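Local coordinates for protein ribokinase, putative (Burkholderia thailandensis, PDB 3B1R) that is a nucleoside kinase of the PfkB/ribokinase family, which probably phosphorylates nucleosides such as inosine with a phosphate group taken from ATP, at residues T115-N120 / E251-P256. Sequence-based numbering, arbitrary orientation.
Sequences TDLDNN and ERVIDP. With AMP (adenosine monophosphate), chain H.
Pro256 packs its ring against the turn that carries Asn119. CB of Pro256 lies 3.5 Å from CG of Asn119, the two side chains sliding past one another in opposite directions, while CG of Pro256 touches the carbonyl O of Asp116 at 3.4 Å. A proline suits this place: its compact ring lies against the turn's backbone and the Asn119 amide and brings no N-H that would need a partner. Farther along, CD2 of Leu117 meets CG1 of Val253 at 3.7 Å and also rests on the carbonyl O of Ile254, a buried oxygen for which the model offers no hydrogen-bond partner. No hydrogen bond joins the two segments, so close van der Waals packing carries the contact.

Asn119 binds the nucleotide. With CG anti to the backbone N (chi1 -153°), its amide extends past Pro256 toward the nucleotide, and ND2 gives a nearly straight hydrogen bond, 2.9 Å and 170°, to O2P of AMP. OD1 accepts from NE2 of Gln121, which favours this flip of the group, and His39 of the second subunit packs beside it and bonds the same AMP.

Behind this lies a type I beta turn from Asp116 to Asn119, closed by the backbone bond from Asn119 N to Asp116 O. Aspartate suits its first position because OD2 makes an Asx turn with Asp118 N (2.8 Å) and also accepts from Asn120 N (3.1 Å), the two donors arriving from opposite faces of the carboxylate, while OD1 takes the N-H of Phe29. Asp255 in the other loop bonds Gly296 N through OD2 and Thr257 through OD1. The neutral amide can thus donate to a phosphate oxygen without adding charge, held between a braced turn and a proline that leads into helix 259-272.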
ATOM      1  N   THR A 115      -0.620  -5.039   1.425  1.00 19.77           N
ATOM      2  CA  THR A 115      -1.660  -5.742   2.148  1.00 20.33           C
ATOM      3  C   THR A 115      -1.261  -6.008   3.596  1.00 20.10           C
ATOM      4  O   THR A 115      -0.171  -5.619   4.031  1.00 20.16           O
ATOM      5  CB  THR A 115      -2.054  -7.037   1.377  1.00 20.27           C
ATOM      6  OG1 THR A 115      -3.047  -7.775   2.107  1.00 23.14           O
ATOM      7  CG2 THR A 115      -0.839  -7.920   1.111  1.00 20.47           C
ATOM      8  N   ASP A 116      -2.164  -6.618   4.357  1.00 19.87           N
ATOM      9  CA  ASP A 116      -1.849  -7.079   5.706  1.00 19.59           C
ATOM     10  C   ASP A 116      -2.319  -8.531   5.883  1.00 19.57           C
ATOM     11  O   ASP A 116      -2.685  -9.187   4.909  1.00 19.78           O
ATOM     12  CB  ASP A 116      -2.468  -6.152   6.754  1.00 19.85           C
ATOM     13  CG  ASP A 116      -3.987  -6.254   6.826  1.00 20.41           C
ATOM     14  OD1 ASP A 116      -4.557  -5.588   7.710  1.00 22.27           O
ATOM     15  OD2 ASP A 116      -4.614  -6.985   6.017  1.00 20.84           O
ATOM     16  N   LEU A 117      -2.328  -9.013   7.123  1.00 19.14           N
ATOM     17  CA  LEU A 117      -2.724 -10.396   7.409  1.00 18.51           C
ATOM     18  C   LEU A 117      -4.237 -10.587   7.463  1.00 18.37           C
ATOM     19  O   LEU A 117      -4.722 -11.707   7.639  1.00 18.16           O
ATOM     20  CB  LEU A 117      -2.034 -10.910   8.677  1.00 17.85           C
ATOM     21  CG  LEU A 117      -0.497 -10.959   8.572  1.00 16.54           C
ATOM     22  CD1 LEU A 117       0.131 -11.341   9.901  1.00 16.25           C
ATOM     23  CD2 LEU A 117      -0.050 -11.921   7.455  1.00 17.17           C
ATOM     24  N   ASP A 118      -4.964  -9.484   7.306  1.00 18.13           N
ATOM     25  CA  ASP A 118      -6.422  -9.496   7.174  1.00 17.84           C
ATOM     26  C   ASP A 118      -6.858  -9.491   5.720  1.00 17.46           C
ATOM     27  O   ASP A 118      -8.052  -9.343   5.437  1.00 16.92           O
ATOM     28  CB  ASP A 118      -7.038  -8.267   7.853  1.00 17.78           C
ATOM     29  CG  ASP A 118      -7.471  -8.540   9.267  1.00 18.64           C
ATOM     30  OD1 ASP A 118      -7.109  -9.604   9.795  1.00 18.48           O
ATOM     31  OD2 ASP A 118      -8.166  -7.682   9.851  1.00 21.78           O
ATOM     32  N   ASN A 119      -5.895  -9.605   4.806  1.00 17.14           N
ATOM     33  CA  ASN A 119      -6.167  -9.576   3.366  1.00 17.56           C
ATOM     34  C   ASN A 119      -6.798  -8.264   2.856  1.00 18.10           C
ATOM     35  O   ASN A 119      -7.536  -8.240   1.846  1.00 19.12           O
ATOM     36  CB  ASN A 119      -7.016 -10.789   2.957  1.00 17.14           C
ATOM     37  CG  ASN A 119      -6.793 -11.192   1.519  1.00 15.99           C
ATOM     38  OD1 ASN A 119      -5.878 -10.716   0.860  1.00 13.05           O
ATOM     39  ND2 ASN A 119      -7.637 -12.070   1.025  1.00 17.74           N
ATOM     40  N   ASN A 120      -6.510  -7.178   3.558  1.00 18.28           N
ATOM     41  CA  ASN A 120      -6.880  -5.848   3.109  1.00 18.41           C
ATOM     42  C   ASN A 120      -5.951  -5.380   1.970  1.00 18.39           C
ATOM     43  O   ASN A 120      -5.048  -4.545   2.172  1.00 19.13           O
ATOM     44  CB  ASN A 120      -6.886  -4.855   4.288  1.00 17.96           C
ATOM     45  CG  ASN A 120      -8.029  -5.110   5.263  1.00 18.84           C
ATOM     46  OD1 ASN A 120      -9.188  -5.215   4.869  1.00 19.22           O
ATOM     47  ND2 ASN A 120      -7.705  -5.194   6.548  1.00 18.97           N
ATOM     48  N   GLU A 251      -1.627 -23.409   9.324  1.00 26.76           N
ATOM     49  CA  GLU A 251      -0.309 -23.819   9.858  1.00 27.43           C
ATOM     50  C   GLU A 251       0.402 -22.594  10.436  1.00 27.28           C
ATOM     51  O   GLU A 251       0.973 -22.636  11.531  1.00 27.85           O
ATOM     52  CB  GLU A 251       0.546 -24.450   8.733  1.00 27.86           C
ATOM     53  CG  GLU A 251       2.037 -24.647   9.060  1.00 28.34           C
ATOM     54  CD  GLU A 251       2.910 -24.971   7.839  1.00 29.65           C
ATOM     55  OE1 GLU A 251       2.399 -24.985   6.700  1.00 29.45           O
ATOM     56  OE2 GLU A 251       4.127 -25.209   8.025  1.00 30.03           O
ATOM     57  N   ARG A 252       0.368 -21.516   9.655  1.00 26.86           N
ATOM     58  CA  ARG A 252       0.790 -20.173  10.053  1.00 26.07           C
ATOM     59  C   ARG A 252       0.189 -19.210   9.028  1.00 25.39           C
ATOM     60  O   ARG A 252      -0.297 -19.652   7.988  1.00 25.00           O
ATOM     61  CB  ARG A 252       2.318 -20.057  10.104  1.00 26.24           C
ATOM     62  CG  ARG A 252       3.056 -20.599   8.897  1.00 26.86           C
ATOM     63  CD  ARG A 252       4.553 -20.783   9.201  1.00 28.20           C
ATOM     64  NE  ARG A 252       5.396 -21.064   8.027  1.00 29.59           N
ATOM     65  CZ  ARG A 252       4.961 -21.433   6.818  1.00 30.78           C
ATOM     66  NH1 ARG A 252       5.824 -21.666   5.837  1.00 31.36           N
ATOM     67  NH2 ARG A 252       3.669 -21.582   6.579  1.00 32.65           N
ATOM     68  N   VAL A 253       0.203 -17.911   9.332  1.00 24.34           N
ATOM     69  CA  VAL A 253      -0.314 -16.895   8.430  1.00 23.20           C
ATOM     70  C   VAL A 253       0.846 -16.022   7.931  1.00 23.30           C
ATOM     71  O   VAL A 253       1.443 -15.261   8.707  1.00 22.61           O
ATOM     72  CB  VAL A 253      -1.417 -16.044   9.113  1.00 23.19           C
ATOM     73  CG1 VAL A 253      -2.008 -15.026   8.149  1.00 22.38           C
ATOM     74  CG2 VAL A 253      -2.521 -16.946   9.684  1.00 22.90           C
ATOM     75  N   ILE A 254       1.156 -16.165   6.639  1.00 22.49           N
ATOM     76  CA  ILE A 254       2.243 -15.447   5.959  1.00 22.34           C
ATOM     77  C   ILE A 254       1.742 -14.400   4.959  1.00 21.69           C
ATOM     78  O   ILE A 254       2.218 -13.265   4.963  1.00 20.99           O
ATOM     79  CB  ILE A 254       3.189 -16.431   5.206  1.00 22.53           C
ATOM     80  CG1 ILE A 254       3.873 -17.391   6.188  1.00 22.71           C
ATOM     81  CG2 ILE A 254       4.212 -15.683   4.330  1.00 23.38           C
ATOM     82  CD1 ILE A 254       4.923 -16.764   7.074  1.00 25.33           C
ATOM     83  N   ASP A 255       0.796 -14.787   4.098  1.00 20.76           N
ATOM     84  CA  ASP A 255       0.305 -13.900   3.049  1.00 19.76           C
ATOM     85  C   ASP A 255      -1.056 -14.378   2.560  1.00 19.74           C
ATOM     86  O   ASP A 255      -1.150 -15.487   2.032  1.00 19.06           O
ATOM     87  CB  ASP A 255       1.298 -13.863   1.876  1.00 19.90           C
ATOM     88  CG  ASP A 255       0.865 -12.919   0.760  1.00 19.59           C
ATOM     89  OD1 ASP A 255       0.080 -11.994   1.019  1.00 19.29           O
ATOM     90  OD2 ASP A 255       1.323 -13.097  -0.385  1.00 21.27           O
ATOM     91  N   PRO A 256      -2.114 -13.554   2.744  1.00 19.23           N
ATOM     92  CA  PRO A 256      -3.414 -13.981   2.247  1.00 19.36           C
ATOM     93  C   PRO A 256      -3.659 -13.663   0.771  1.00 18.88           C
ATOM     94  O   PRO A 256      -4.637 -14.159   0.215  1.00 19.24           O
ATOM     95  CB  PRO A 256      -4.415 -13.240   3.154  1.00 18.99           C
ATOM     96  CG  PRO A 256      -3.618 -12.369   4.047  1.00 19.07           C
ATOM     97  CD  PRO A 256      -2.221 -12.299   3.499  1.00 19.44           C
TER
HETATM   98  P   AMP H 502     -10.644 -14.224   1.896  1.00 15.76           P
HETATM   99  O1P AMP H 502     -10.523 -13.956   0.414  1.00 15.09           O
HETATM  100  O2P AMP H 502      -9.638 -13.439   2.695  1.00 15.02           O
HETATM  101  O3P AMP H 502     -12.066 -14.156   2.402  1.00 14.61           O
HETATM  102  O5' AMP H 502     -10.171 -15.742   2.070  1.00 16.59           O
HETATM  103  C5' AMP H 502     -10.753 -16.740   1.262  1.00 17.52           C
HETATM  104  C4' AMP H 502     -10.808 -18.039   2.037  1.00 19.43           C
HETATM  105  O4' AMP H 502      -9.466 -18.477   2.277  1.00 19.90           O
HETATM  106  C3' AMP H 502     -11.495 -17.962   3.401  1.00 17.96           C
HETATM  107  O3' AMP H 502     -12.928 -18.106   3.372  1.00 17.10           O
HETATM  108  C2' AMP H 502     -10.815 -19.132   4.084  1.00 19.68           C
HETATM  109  O2' AMP H 502     -11.343 -20.402   3.658  1.00 20.00           O
HETATM  110  C1' AMP H 502      -9.388 -19.045   3.585  1.00 18.94           C
HETATM  111  N9  AMP H 502      -8.715 -18.133   4.535  1.00 20.66           N
HETATM  112  C8  AMP H 502      -8.517 -16.802   4.417  1.00 19.62           C
HETATM  113  N7  AMP H 502      -7.885 -16.306   5.519  1.00 21.25           N
HETATM  114  C5  AMP H 502      -7.693 -17.340   6.372  1.00 21.82           C
HETATM  115  C6  AMP H 502      -7.089 -17.534   7.710  1.00 21.83           C
HETATM  116  N6  AMP H 502      -6.557 -16.487   8.382  1.00 20.86           N
HETATM  117  N1  AMP H 502      -7.099 -18.777   8.243  1.00 22.14           N
HETATM  118  C2  AMP H 502      -7.626 -19.833   7.593  1.00 23.08           C
HETATM  119  N3  AMP H 502      -8.185 -19.729   6.371  1.00 23.97           N
HETATM  120  C4  AMP H 502      -8.239 -18.535   5.721  1.00 22.02           C